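Xylose isomerase domain protein (Alicyclobacillus acidocaldarius subsp. acidocaldarius, PDB 3U0H) is probably an isomerase of the xylose isomerase-like TIM-barrel family, its own substrate not established. Local coordinates at residues E41-A44 against E45-D49; Y21-L24 against A25-T28; L92-L96 against G97-V101; L120-R123 against I124-A128. All blocks are in the same frame, centred on the assembly; numbering follows the deposited sequence.

Interaction 1: E41-A44 against E45-D49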
ATOM      1  N   GLU A  41      -1.095 -30.325  11.871  1.00 31.23           N
ATOM      2  CA  GLU A  41       0.232 -30.495  11.270  1.00 32.34           C
ATOM      3  C   GLU A  41       0.852 -31.872  11.524  1.00 35.95           C
ATOM      4  O   GLU A  41       1.472 -32.440  10.624  1.00 37.70           O
ATOM      5  CB  GLU A  41       1.176 -29.467  11.850  1.00 33.68           C
ATOM      6  CG  GLU A  41       2.466 -29.330  11.080  1.00 39.22           C
ATOM      7  CD  GLU A  41       3.316 -28.199  11.616  1.00 48.48           C
ATOM      8  OE1 GLU A  41       3.685 -28.196  12.830  1.00 59.87           O
ATOM      9  OE2 GLU A  41       3.632 -27.301  10.809  1.00 60.23           O
ATOM     10  N   ALA A  42       0.710 -32.379  12.759  1.00 36.40           N
ATOM     11  CA  ALA A  42       1.178 -33.730  13.158  1.00 34.73           C
ATOM     12  C   ALA A  42       0.520 -34.776  12.285  1.00 35.09           C
ATOM     13  O   ALA A  42       1.189 -35.635  11.742  1.00 34.75           O
ATOM     14  CB  ALA A  42       0.857 -34.008  14.629  1.00 32.37           C
ATOM     15  N   GLU A  43      -0.790 -34.658  12.092  1.00 36.20           N
ATOM     16  CA  GLU A  43      -1.507 -35.525  11.133  1.00 38.99           C
ATOM     17  C   GLU A  43      -1.095 -35.301   9.663  1.00 41.67           C
ATOM     18  O   GLU A  43      -0.790 -36.261   8.949  1.00 43.77           O
ATOM     19  CB  GLU A  43      -3.005 -35.337  11.244  1.00 37.23           C
ATOM     20  CG  GLU A  43      -3.783 -36.432  10.555  1.00 42.47           C
ATOM     21  CD  GLU A  43      -3.869 -37.724  11.377  1.00 45.52           C
ATOM     22  OE1 GLU A  43      -3.766 -37.684  12.636  1.00 43.16           O
ATOM     23  OE2 GLU A  43      -4.053 -38.775  10.738  1.00 45.34           O
ATOM     24  N   ALA A  44      -1.058 -34.048   9.215  1.00 38.05           N
ATOM     25  CA  ALA A  44      -0.700 -33.787   7.824  1.00 40.62           C
ATOM     26  C   ALA A  44       0.631 -34.479   7.503  1.00 41.80           C
ATOM     27  O   ALA A  44       0.762 -35.145   6.474  1.00 44.28           O
ATOM     28  CB  ALA A  44      -0.638 -32.283   7.543  1.00 36.95           C
ATOM     29  N   GLU A  45       1.599 -34.361   8.402  1.00 47.12           N
ATOM     30  CA  GLU A  45       2.889 -35.029   8.231  1.00 50.85           C
ATOM     31  C   GLU A  45       2.799 -36.550   8.141  1.00 51.35           C
ATOM     32  O   GLU A  45       3.459 -37.170   7.310  1.00 52.11           O
ATOM     33  CB  GLU A  45       3.844 -34.635   9.349  1.00 57.43           C
ATOM     34  CG  GLU A  45       4.331 -33.199   9.221  1.00 67.61           C
ATOM     35  CD  GLU A  45       5.245 -32.769  10.363  1.00 78.65           C
ATOM     36  OE1 GLU A  45       5.980 -33.633  10.899  1.00 83.21           O
ATOM     37  OE2 GLU A  45       5.232 -31.564  10.717  1.00 82.64           O
ATOM     38  N   ARG A  46       1.987 -37.161   8.982  1.00 49.76           N
ATOM     39  CA  ARG A  46       1.925 -38.611   8.985  1.00 48.08           C
ATOM     40  C   ARG A  46       1.203 -39.086   7.766  1.00 43.16           C
ATOM     41  O   ARG A  46       1.656 -39.992   7.099  1.00 43.45           O
ATOM     42  CB  ARG A  46       1.273 -39.135  10.265  1.00 53.33           C
ATOM     43  CG  ARG A  46       2.202 -38.942  11.469  1.00 57.06           C
ATOM     44  CD  ARG A  46       1.570 -39.146  12.846  1.00 60.22           C
ATOM     45  NE  ARG A  46       0.600 -40.251  12.996  1.00 65.67           N
ATOM     46  CZ  ARG A  46       0.657 -41.480  12.467  1.00 64.97           C
ATOM     47  NH1 ARG A  46       1.666 -41.879  11.692  1.00 66.88           N
ATOM     48  NH2 ARG A  46      -0.326 -42.340  12.737  1.00 62.87           N
ATOM     49  N   HIS A  47       0.111 -38.429   7.430  1.00 42.87           N
ATOM     50  CA  HIS A  47      -0.833 -38.980   6.457  1.00 42.44           C
ATOM     51  C   HIS A  47      -1.176 -38.091   5.264  1.00 42.25           C
ATOM     52  O   HIS A  47      -2.055 -38.457   4.501  1.00 40.60           O
ATOM     53  CB  HIS A  47      -2.125 -39.407   7.189  1.00 43.98           C
ATOM     54  CG  HIS A  47      -1.921 -40.442   8.300  1.00 47.14           C
ATOM     55  ND1 HIS A  47      -2.373 -40.251   9.563  1.00 50.43           N
ATOM     56  CD2 HIS A  47      -1.311 -41.703   8.293  1.00 46.97           C
ATOM     57  CE1 HIS A  47      -2.072 -41.324  10.325  1.00 47.67           C
ATOM     58  NE2 HIS A  47      -1.423 -42.216   9.549  1.00 48.23           N
ATOM     59  N   GLY A  48      -0.507 -36.943   5.075  1.00 38.97           N
ATOM     60  CA  GLY A  48      -0.822 -36.013   3.981  1.00 38.88           C
ATOM     61  C   GLY A  48      -2.091 -35.189   4.234  1.00 41.87           C
ATOM     62  O   GLY A  48      -2.980 -35.650   4.958  1.00 43.49           O
ATOM     63  N   ASP A  49      -2.186 -33.991   3.618  1.00 40.32           N
ATOM     64  CA  ASP A  49      -3.282 -32.996   3.833  1.00 35.97           C
ATOM     65  C   ASP A  49      -4.696 -33.538   3.529  1.00 37.03           C
ATOM     66  O   ASP A  49      -5.676 -33.147   4.161  1.00 36.25           O
ATOM     67  CB  ASP A  49      -3.056 -31.737   2.953  1.00 35.74           C
ATOM     68  CG  ASP A  49      -1.820 -30.918   3.357  1.00 39.57           C
ATOM     69  OD1 ASP A  49      -1.109 -31.354   4.281  1.00 35.40           O
ATOM     70  OD2 ASP A  49      -1.583 -29.802   2.776  1.00 41.59           O
TER

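Interaction 2: Y21-L24 against A25-T28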
ATOM      1  N   TYR A  21     -10.706 -36.676  19.516  1.00 24.79           N
ATOM      2  CA  TYR A  21     -11.214 -35.356  19.845  1.00 23.12           C
ATOM      3  C   TYR A  21     -12.269 -35.079  18.786  1.00 22.73           C
ATOM      4  O   TYR A  21     -13.406 -34.712  19.105  1.00 20.27           O
ATOM      5  CB  TYR A  21     -10.094 -34.304  19.921  1.00 24.04           C
ATOM      6  CG  TYR A  21     -10.556 -32.845  20.056  1.00 25.31           C
ATOM      7  CD1 TYR A  21     -11.327 -32.428  21.130  1.00 28.42           C
ATOM      8  CD2 TYR A  21     -10.234 -31.892  19.087  1.00 26.64           C
ATOM      9  CE1 TYR A  21     -11.762 -31.111  21.244  1.00 26.79           C
ATOM     10  CE2 TYR A  21     -10.644 -30.583  19.187  1.00 25.10           C
ATOM     11  CZ  TYR A  21     -11.415 -30.199  20.261  1.00 26.05           C
ATOM     12  OH  TYR A  21     -11.834 -28.904  20.358  1.00 27.60           O
ATOM     13  N   LEU A  22     -11.934 -35.339  17.528  1.00 22.34           N
ATOM     14  CA  LEU A  22     -12.905 -35.070  16.465  1.00 22.37           C
ATOM     15  C   LEU A  22     -14.153 -35.944  16.638  1.00 23.37           C
ATOM     16  O   LEU A  22     -15.251 -35.497  16.331  1.00 21.59           O
ATOM     17  CB  LEU A  22     -12.284 -35.259  15.086  1.00 23.27           C
ATOM     18  CG  LEU A  22     -11.094 -34.320  14.779  1.00 24.37           C
ATOM     19  CD1 LEU A  22     -10.383 -34.671  13.480  1.00 23.61           C
ATOM     20  CD2 LEU A  22     -11.537 -32.881  14.780  1.00 23.46           C
ATOM     21  N   ASP A  23     -13.958 -37.172  17.126  1.00 24.47           N
ATOM     22  CA  ASP A  23     -15.066 -38.105  17.383  1.00 28.26           C
ATOM     23  C   ASP A  23     -15.985 -37.570  18.471  1.00 27.19           C
ATOM     24  O   ASP A  23     -17.200 -37.625  18.358  1.00 24.05           O
ATOM     25  CB  ASP A  23     -14.549 -39.494  17.836  1.00 28.13           C
ATOM     26  CG  ASP A  23     -14.024 -40.366  16.676  1.00 30.84           C
ATOM     27  OD1 ASP A  23     -14.254 -40.067  15.495  1.00 35.76           O
ATOM     28  OD2 ASP A  23     -13.403 -41.418  16.949  1.00 38.55           O
ATOM     29  N   LEU A  24     -15.379 -37.091  19.550  1.00 26.54           N
ATOM     30  CA  LEU A  24     -16.129 -36.445  20.598  1.00 27.58           C
ATOM     31  C   LEU A  24     -16.959 -35.223  20.050  1.00 28.18           C
ATOM     32  O   LEU A  24     -18.113 -35.055  20.441  1.00 22.76           O
ATOM     33  CB  LEU A  24     -15.145 -36.054  21.697  1.00 29.85           C
ATOM     34  CG  LEU A  24     -15.558 -35.866  23.151  1.00 33.07           C
ATOM     35  CD1 LEU A  24     -14.290 -35.996  23.986  1.00 33.42           C
ATOM     36  CD2 LEU A  24     -16.209 -34.502  23.356  1.00 33.62           C
ATOM     37  N   ALA A  25     -16.383 -34.386  19.165  1.00 26.62           N
ATOM     38  CA  ALA A  25     -17.132 -33.243  18.624  1.00 28.79           C
ATOM     39  C   ALA A  25     -18.394 -33.686  17.921  1.00 27.36           C
ATOM     40  O   ALA A  25     -19.455 -33.150  18.190  1.00 27.48           O
ATOM     41  CB  ALA A  25     -16.279 -32.392  17.673  1.00 29.75           C
ATOM     42  N   ARG A  26     -18.272 -34.663  17.030  1.00 29.75           N
ATOM     43  CA  ARG A  26     -19.412 -35.214  16.278  1.00 33.40           C
ATOM     44  C   ARG A  26     -20.430 -35.791  17.255  1.00 33.78           C
ATOM     45  O   ARG A  26     -21.620 -35.495  17.165  1.00 32.13           O
ATOM     46  CB  ARG A  26     -18.966 -36.366  15.329  1.00 38.89           C
ATOM     47  CG  ARG A  26     -20.018 -36.864  14.303  1.00 42.24           C
ATOM     48  CD  ARG A  26     -20.115 -38.404  14.089  1.00 52.09           C
ATOM     49  NE  ARG A  26     -18.941 -39.101  13.485  1.00 58.13           N
ATOM     50  CZ  ARG A  26     -18.008 -39.823  14.151  1.00 58.59           C
ATOM     51  NH1 ARG A  26     -18.058 -39.975  15.477  1.00 57.96           N
ATOM     52  NH2 ARG A  26     -16.992 -40.394  13.489  1.00 58.14           N
ATOM     53  N   GLU A  27     -19.938 -36.632  18.169  1.00 31.96           N
ATOM     54  CA  GLU A  27     -20.793 -37.379  19.084  1.00 33.53           C
ATOM     55  C   GLU A  27     -21.579 -36.438  19.962  1.00 28.78           C
ATOM     56  O   GLU A  27     -22.715 -36.737  20.273  1.00 25.38           O
ATOM     57  CB  GLU A  27     -20.002 -38.376  19.951  1.00 36.62           C
ATOM     58  CG  GLU A  27     -20.832 -39.144  20.975  1.00 43.33           C
ATOM     59  CD  GLU A  27     -21.939 -40.001  20.355  1.00 50.92           C
ATOM     60  OE1 GLU A  27     -21.629 -40.744  19.395  1.00 60.70           O
ATOM     61  OE2 GLU A  27     -23.115 -39.942  20.815  1.00 52.25           O
ATOM     62  N   THR A  28     -20.996 -35.304  20.354  1.00 24.35           N
ATOM     63  CA  THR A  28     -21.715 -34.388  21.240  1.00 22.87           C
ATOM     64  C   THR A  28     -22.510 -33.321  20.445  1.00 24.06           C
ATOM     65  O   THR A  28     -23.004 -32.360  21.042  1.00 23.38           O
ATOM     66  CB  THR A  28     -20.812 -33.756  22.347  1.00 22.70           C
ATOM     67  OG1 THR A  28     -19.640 -33.187  21.764  1.00 20.73           O
ATOM     68  CG2 THR A  28     -20.402 -34.787  23.448  1.00 19.94           C
TER

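Interaction 3: L92-L96 against G97-V101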
ATOM      1  N   LEU A  92      -4.395 -24.578   4.016  1.00 23.67           N
ATOM      2  CA  LEU A  92      -4.836 -25.875   4.474  1.00 24.09           C
ATOM      3  C   LEU A  92      -5.985 -25.591   5.455  1.00 23.64           C
ATOM      4  O   LEU A  92      -7.026 -26.177   5.358  1.00 20.95           O
ATOM      5  CB  LEU A  92      -3.700 -26.670   5.103  1.00 25.26           C
ATOM      6  CG  LEU A  92      -4.163 -27.924   5.902  1.00 30.36           C
ATOM      7  CD1 LEU A  92      -4.925 -28.945   5.015  1.00 30.25           C
ATOM      8  CD2 LEU A  92      -3.002 -28.609   6.654  1.00 29.79           C
ATOM      9  N   CYS A  93      -5.837 -24.615   6.333  1.00 23.72           N
ATOM     10  CA  CYS A  93      -6.898 -24.407   7.309  1.00 24.70           C
ATOM     11  C   CYS A  93      -8.132 -23.827   6.669  1.00 24.76           C
ATOM     12  O   CYS A  93      -9.249 -24.177   7.088  1.00 27.75           O
ATOM     13  CB  CYS A  93      -6.436 -23.537   8.482  1.00 25.16           C
ATOM     14  SG  CYS A  93      -5.215 -24.376   9.526  1.00 27.27           S
ATOM     15  N   ALA A  94      -7.960 -22.959   5.667  1.00 22.81           N
ATOM     16  CA  ALA A  94      -9.137 -22.433   4.897  1.00 24.74           C
ATOM     17  C   ALA A  94      -9.998 -23.581   4.325  1.00 26.59           C
ATOM     18  O   ALA A  94     -11.224 -23.525   4.368  1.00 24.72           O
ATOM     19  CB  ALA A  94      -8.701 -21.474   3.749  1.00 24.04           C
ATOM     20  N   ARG A  95      -9.326 -24.617   3.806  1.00 30.49           N
ATOM     21  CA  ARG A  95      -9.959 -25.772   3.159  1.00 33.87           C
ATOM     22  C   ARG A  95     -10.816 -26.581   4.147  1.00 31.36           C
ATOM     23  O   ARG A  95     -11.727 -27.274   3.747  1.00 30.88           O
ATOM     24  CB  ARG A  95      -8.879 -26.750   2.607  1.00 39.44           C
ATOM     25  CG  ARG A  95      -8.385 -26.499   1.184  1.00 47.33           C
ATOM     26  CD  ARG A  95      -7.127 -27.331   0.871  1.00 50.99           C
ATOM     27  NE  ARG A  95      -7.383 -28.762   1.036  1.00 54.78           N
ATOM     28  CZ  ARG A  95      -6.483 -29.720   0.818  1.00 55.77           C
ATOM     29  NH1 ARG A  95      -6.836 -30.986   0.964  1.00 50.40           N
ATOM     30  NH2 ARG A  95      -5.242 -29.414   0.444  1.00 56.85           N
ATOM     31  N   LEU A  96     -10.416 -26.536   5.411  1.00 28.48           N
ATOM     32  CA  LEU A  96     -11.119 -27.149   6.519  1.00 28.13           C
ATOM     33  C   LEU A  96     -12.178 -26.231   7.161  1.00 27.47           C
ATOM     34  O   LEU A  96     -12.877 -26.663   8.099  1.00 24.99           O
ATOM     35  CB  LEU A  96     -10.101 -27.504   7.594  1.00 28.01           C
ATOM     36  CG  LEU A  96      -9.043 -28.531   7.167  1.00 28.47           C
ATOM     37  CD1 LEU A  96      -7.917 -28.671   8.202  1.00 26.89           C
ATOM     38  CD2 LEU A  96      -9.781 -29.849   6.987  1.00 28.54           C
ATOM     39  N   GLY A  97     -12.250 -24.971   6.699  1.00 26.21           N
ATOM     40  CA  GLY A  97     -13.315 -24.042   7.073  1.00 25.89           C
ATOM     41  C   GLY A  97     -12.939 -22.781   7.871  1.00 26.04           C
ATOM     42  O   GLY A  97     -13.800 -21.974   8.176  1.00 26.03           O
ATOM     43  N   ALA A  98     -11.688 -22.631   8.251  1.00 26.38           N
ATOM     44  CA  ALA A  98     -11.272 -21.528   9.120  1.00 25.28           C
ATOM     45  C   ALA A  98     -11.303 -20.258   8.241  1.00 25.39           C
ATOM     46  O   ALA A  98     -10.885 -20.348   7.085  1.00 26.63           O
ATOM     47  CB  ALA A  98      -9.849 -21.806   9.607  1.00 21.48           C
ATOM     48  N   ARG A  99     -11.768 -19.107   8.754  1.00 28.38           N
ATOM     49  CA  ARG A  99     -11.658 -17.770   8.039  1.00 32.43           C
ATOM     50  C   ARG A  99     -10.753 -16.726   8.719  1.00 29.11           C
ATOM     51  O   ARG A  99     -10.660 -15.588   8.278  1.00 30.78           O
ATOM     52  CB  ARG A  99     -13.041 -17.120   7.879  1.00 39.22           C
ATOM     53  CG  ARG A  99     -13.964 -17.819   6.889  1.00 50.34           C
ATOM     54  CD  ARG A  99     -13.360 -17.842   5.475  1.00 62.68           C
ATOM     55  NE  ARG A  99     -12.742 -19.148   5.168  1.00 71.03           N
ATOM     56  CZ  ARG A  99     -13.364 -20.189   4.599  1.00 74.16           C
ATOM     57  NH1 ARG A  99     -14.646 -20.115   4.215  1.00 75.27           N
ATOM     58  NH2 ARG A  99     -12.691 -21.320   4.400  1.00 65.17           N
ATOM     59  N   SER A 100     -10.100 -17.130   9.794  1.00 27.71           N
ATOM     60  CA  SER A 100      -9.506 -16.232  10.782  1.00 26.68           C
ATOM     61  C   SER A 100      -8.205 -16.854  11.255  1.00 25.95           C
ATOM     62  O   SER A 100      -8.086 -18.066  11.392  1.00 24.42           O
ATOM     63  CB  SER A 100     -10.425 -16.136  11.987  1.00 26.35           C
ATOM     64  OG  SER A 100     -10.947 -17.437  12.379  1.00 27.61           O
ATOM     65  N   VAL A 101      -7.260 -15.999  11.573  1.00 25.26           N
ATOM     66  CA  VAL A 101      -6.028 -16.377  12.191  1.00 25.19           C
ATOM     67  C   VAL A 101      -5.925 -15.477  13.411  1.00 25.08           C
ATOM     68  O   VAL A 101      -6.163 -14.270  13.292  1.00 29.15           O
ATOM     69  CB  VAL A 101      -4.848 -16.140  11.236  1.00 22.23           C
ATOM     70  CG1 VAL A 101      -3.561 -16.456  11.916  1.00 19.95           C
ATOM     71  CG2 VAL A 101      -5.039 -16.959   9.976  1.00 23.43           C
TER

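Interaction 4: L120-R123 against I124-A128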
ATOM      1  N   LEU A 120       6.434  -5.321  17.116  1.00 17.78           N
ATOM      2  CA  LEU A 120       5.241  -6.137  17.118  1.00 20.35           C
ATOM      3  C   LEU A 120       4.178  -5.590  16.074  1.00 20.18           C
ATOM      4  O   LEU A 120       3.561  -6.363  15.346  1.00 19.03           O
ATOM      5  CB  LEU A 120       4.693  -6.283  18.543  1.00 18.68           C
ATOM      6  CG  LEU A 120       3.460  -7.162  18.667  1.00 18.85           C
ATOM      7  CD1 LEU A 120       3.826  -8.596  18.417  1.00 18.66           C
ATOM      8  CD2 LEU A 120       2.783  -6.996  20.032  1.00 19.15           C
ATOM      9  N   ALA A 121       4.017  -4.268  15.990  1.00 20.87           N
ATOM     10  CA  ALA A 121       3.102  -3.628  15.002  1.00 20.45           C
ATOM     11  C   ALA A 121       3.505  -4.071  13.608  1.00 19.87           C
ATOM     12  O   ALA A 121       2.663  -4.487  12.793  1.00 21.02           O
ATOM     13  CB  ALA A 121       3.127  -2.095  15.079  1.00 18.04           C
ATOM     14  N   ARG A 122       4.788  -4.032  13.332  1.00 19.90           N
ATOM     15  CA  ARG A 122       5.257  -4.311  11.970  1.00 20.81           C
ATOM     16  C   ARG A 122       5.101  -5.785  11.578  1.00 21.16           C
ATOM     17  O   ARG A 122       4.841  -6.108  10.443  1.00 23.88           O
ATOM     18  CB  ARG A 122       6.698  -3.837  11.795  1.00 20.03           C
ATOM     19  CG  ARG A 122       7.295  -4.130  10.417  1.00 20.52           C
ATOM     20  CD  ARG A 122       8.055  -5.450  10.368  1.00 22.12           C
ATOM     21  NE  ARG A 122       9.141  -5.610  11.354  1.00 21.87           N
ATOM     22  CZ  ARG A 122       9.880  -6.719  11.510  1.00 23.93           C
ATOM     23  NH1 ARG A 122       9.651  -7.824  10.796  1.00 23.80           N
ATOM     24  NH2 ARG A 122      10.869  -6.720  12.395  1.00 25.37           N
ATOM     25  N   ARG A 123       5.296  -6.688  12.516  1.00 21.92           N
ATOM     26  CA  ARG A 123       5.233  -8.135  12.223  1.00 20.33           C
ATOM     27  C   ARG A 123       3.794  -8.642  12.054  1.00 19.68           C
ATOM     28  O   ARG A 123       3.533  -9.561  11.289  1.00 19.61           O
ATOM     29  CB  ARG A 123       5.922  -8.917  13.355  1.00 20.87           C
ATOM     30  CG  ARG A 123       7.430  -8.805  13.359  1.00 22.02           C
ATOM     31  CD  ARG A 123       8.067  -9.628  14.463  1.00 21.03           C
ATOM     32  NE  ARG A 123       9.510  -9.711  14.353  1.00 20.32           N
ATOM     33  CZ  ARG A 123      10.271 -10.544  15.078  1.00 21.14           C
ATOM     34  NH1 ARG A 123       9.710 -11.407  15.967  1.00 21.50           N
ATOM     35  NH2 ARG A 123      11.589 -10.533  14.924  1.00 19.52           N
ATOM     36  N   ILE A 124       2.894  -8.065  12.821  1.00 18.30           N
ATOM     37  CA  ILE A 124       1.466  -8.346  12.729  1.00 18.23           C
ATOM     38  C   ILE A 124       0.944  -7.848  11.399  1.00 18.24           C
ATOM     39  O   ILE A 124       0.118  -8.510  10.777  1.00 19.56           O
ATOM     40  CB  ILE A 124       0.665  -7.706  13.905  1.00 18.11           C
ATOM     41  CG1 ILE A 124       1.052  -8.408  15.240  1.00 18.03           C
ATOM     42  CG2 ILE A 124      -0.841  -7.851  13.672  1.00 16.47           C
ATOM     43  CD1 ILE A 124       0.365  -7.923  16.516  1.00 15.54           C
ATOM     44  N   ARG A 125       1.450  -6.695  10.959  1.00 18.69           N
ATOM     45  CA  ARG A 125       1.130  -6.112   9.656  1.00 16.68           C
ATOM     46  C   ARG A 125       1.574  -7.089   8.562  1.00 17.25           C
ATOM     47  O   ARG A 125       0.818  -7.385   7.616  1.00 17.46           O
ATOM     48  CB  ARG A 125       1.842  -4.759   9.502  1.00 16.10           C
ATOM     49  CG  ARG A 125       1.671  -4.097   8.159  1.00 17.50           C
ATOM     50  CD  ARG A 125       2.680  -2.922   7.992  1.00 18.74           C
ATOM     51  NE  ARG A 125       2.627  -2.065   9.158  1.00 20.32           N
ATOM     52  CZ  ARG A 125       3.607  -1.343   9.716  1.00 20.38           C
ATOM     53  NH1 ARG A 125       4.814  -1.279   9.213  1.00 17.32           N
ATOM     54  NH2 ARG A 125       3.306  -0.658  10.840  1.00 20.85           N
ATOM     55  N   GLN A 126       2.825  -7.536   8.654  1.00 17.66           N
ATOM     56  CA  GLN A 126       3.360  -8.533   7.708  1.00 18.10           C
ATOM     57  C   GLN A 126       2.491  -9.804   7.719  1.00 18.37           C
ATOM     58  O   GLN A 126       2.180 -10.350   6.680  1.00 19.93           O
ATOM     59  CB  GLN A 126       4.815  -8.834   7.999  1.00 18.79           C
ATOM     60  CG  GLN A 126       5.790  -7.718   7.609  1.00 19.69           C
ATOM     61  CD  GLN A 126       7.244  -8.047   7.976  1.00 20.32           C
ATOM     62  OE1 GLN A 126       7.541  -8.489   9.074  1.00 21.23           O
ATOM     63  NE2 GLN A 126       8.132  -7.843   7.052  1.00 20.23           N
ATOM     64  N   VAL A 127       2.077 -10.262   8.881  1.00 19.17           N
ATOM     65  CA  VAL A 127       1.225 -11.431   8.942  1.00 18.74           C
ATOM     66  C   VAL A 127      -0.101 -11.149   8.240  1.00 20.01           C
ATOM     67  O   VAL A 127      -0.534 -11.953   7.407  1.00 18.30           O
ATOM     68  CB  VAL A 127       1.031 -11.881  10.372  1.00 19.06           C
ATOM     69  CG1 VAL A 127      -0.114 -12.901  10.524  1.00 18.34           C
ATOM     70  CG2 VAL A 127       2.338 -12.483  10.890  1.00 19.17           C
ATOM     71  N   ALA A 128      -0.707 -10.003   8.542  1.00 19.55           N
ATOM     72  CA  ALA A 128      -2.006  -9.660   7.993  1.00 19.61           C
ATOM     73  C   ALA A 128      -1.926  -9.543   6.489  1.00 20.28           C
ATOM     74  O   ALA A 128      -2.802  -9.983   5.791  1.00 21.09           O
ATOM     75  CB  ALA A 128      -2.463  -8.334   8.560  1.00 19.39           C
TER

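Interaction 1: E41-A44 against E45-D49
The imidazole of H47 takes the carboxylate of E43 at its edge, through ND1, while R46 CB sits over the centre of one ring face, 3.8 Å above the plane. H47 in turn puts CE1 near the rim of one face of the R46 guanidinium. All this lies on the last turns of helix 37-47 of the TIM barrel, on the protein surface, and the E43–H47 pair is an i to i+4 His-carboxylate hydrogen bond. H47 ND1 donates to E43 OE2 at 2.5 Å, with OE2 near the ring plane; the same oxygen is met from above its carboxylate plane, the two flat groups lying 38° apart. E43 gets there with CG anti to its backbone N (chi1 -165°) and a bend at chi2 that swings the carboxylate toward the helix end. Its side chain also rests on V52 and M55 of helix 49-57.

One turn back, E41 and E45 run side by side. Their carboxylates carry like charge, E41 OE1 and E45 OE2 lying 4.3 Å apart, and E41 OE1 has a weak hydrogen bond to H38. The helix stops at G48, which turns to positive phi, although its N still donates to A44 O. Just beyond, D49 folds back and sets OD1 3.4 Å from A44 CB.

Interaction 2: Y21-L24 against A25-T28
T28 grips the carbonyl of L24 twice, once with its backbone N and once with its hydroxyl, at the C-terminal end of helix 18-27, the helix of the first beta-alpha-beta unit of this TIM barrel. The N–O distance from T28 N to L24 O is 2.9 Å, and OG1 comes to 2.8 Å of the same oxygen. The two donors arrive from opposite faces of the carbonyl plane, so L24 O is held from both sides. OG1 can do this because chi1 of 51° sets it between the backbone N and the carbonyl carbon, folded back over the helix; L24 CD2 lies 4.0 Å from OG1. A valine here, with no hydroxyl, would take the second donor from L24 O and would probably leave this carbonyl of the last turn less firmly held, by the backbone N alone. One turn earlier, A25 N bonds Y21 O at 3.0 Å.

On the outward side, D23 and R26 lie alongside each other and point the same way, with carboxylate and guanidinium planes 26° apart. R26 NH2 reaches D23 OD1 at 3.4 Å, a weak bond within a salt bridge, and D23 OD1 has its stronger partner in R59.

Toward the barrel, A25 rests on L8 of strand 5-8, while Y21 gives its hydroxyl to the backbone of D34. Farther out, helix 261-280 covers the T28 side: A265 touches both L24 and T28, and R269 NE donates to T28 O.

Interaction 3: L92-L96 against G97-V101
The chain leaves helix 86-95 through a Schellman motif: G97 takes positive phi (115°), G97 N donates to A94 O at 2.9 Å, and A98 N reaches back to C93 O at 3.1 Å. Both donors stand above the planes of the carbonyls they meet, as suits a chain that curls over the helix end before setting off along strand 100-104. A side chain at G97 would run into the carbonyl oxygen of L96, so the turn rests on glycine.

A98 then lays its methyl against the side chain of C93, CB to CB 4.0 Å, the apolar pair that goes with this turn. Both side chains also touch L63 of strand 62-67, so the pair is held between the helix end and the barrel wall. The backbone adds a CA–H contact, A94 CA pointing almost straight at A98 O, 3.5 Å away.

R99 folds back over the turn. Its chain bends at chi2 and chi3, which brings the guanidinium beneath G97 O, that oxygen lying 3.9 Å above the plane and over its centre. R99 NE makes a weak bond to A98 O, and A94 O lies at the guanidinium edge, near its plane. R95 forms a salt bridge with E53 through NH1, and it packs against R244 of the second subunit.

With A94 O, a carbonyl of the helix end, so near the edge of the R99 guanidinium, the positive charge there would probably offset part of the negative charge that collects at the C-terminal end of the helix.

Interaction 4: L120-R123 against I124-A128
Helix 113-131 packs on the outside of the TIM barrel, and its middle turns pair residues four apart: L120 with I124, R122 with Q126. R122 NH1 donates to Q126 OE1 at 2.8 Å in a nearly straight bond, the oxygen lying in the guanidinium plane at its edge. Seen from the amide, the donor is tilted 32° out of the carbonyl plane, and the two flat groups stand nearly perpendicular at 82°. R122 turns with CG anti to its backbone N (chi1 178°) and bends at chi2 and chi3, which carries CD past Q126 OE1 and lays one guanidinium face over R123 CG.

The same guanidinium has its strongest partner in E76, which pairs with R122 NH1 and also with R123 NH2; R123 NH1 bonds the carbonyl of D74. R122 NE also forms a salt bridge with E167 of the third subunit. A leucine in place of R122 would probably leave Q126 OE1 without its donor, E76 with R123 alone of this arginine pair, and E167 across the interface without its mate.

R125 crosses R122 at about a right angle and holds R122 CA over one face. Its nitrogens reach the carbonyls of I169 and A168 in the same chain, and NH1 also bonds the carbonyl of E167 of the third subunit, so this turn belongs to the contact between subunits. I124 packs on F165 and I169 of the neighbouring helix 159-169 and on L140 of barrel strand 137-141. Its CD1 meets L120 CG at 3.8 Å.

In the fold
From the N terminus, interaction 2 comes first, ending helix 18-27 before strand 32-33. Interaction 1 follows at the end of helix 37-47, where the chain passes into helix 49-57; its centre is about 20 Å from that of interaction 2. Interaction 3 ends helix 86-95 and hands the chain to strand 100-104, and interaction 4 lies within helix 113-131. All four are local and in series: none nests or crosses another, and none closes a long loop. Interactions 1 and 3 do touch, through D49 against L92 and R95. Interactions 2 and 4 lie on opposite sides of the chain's centre, with centres about 35 Å apart.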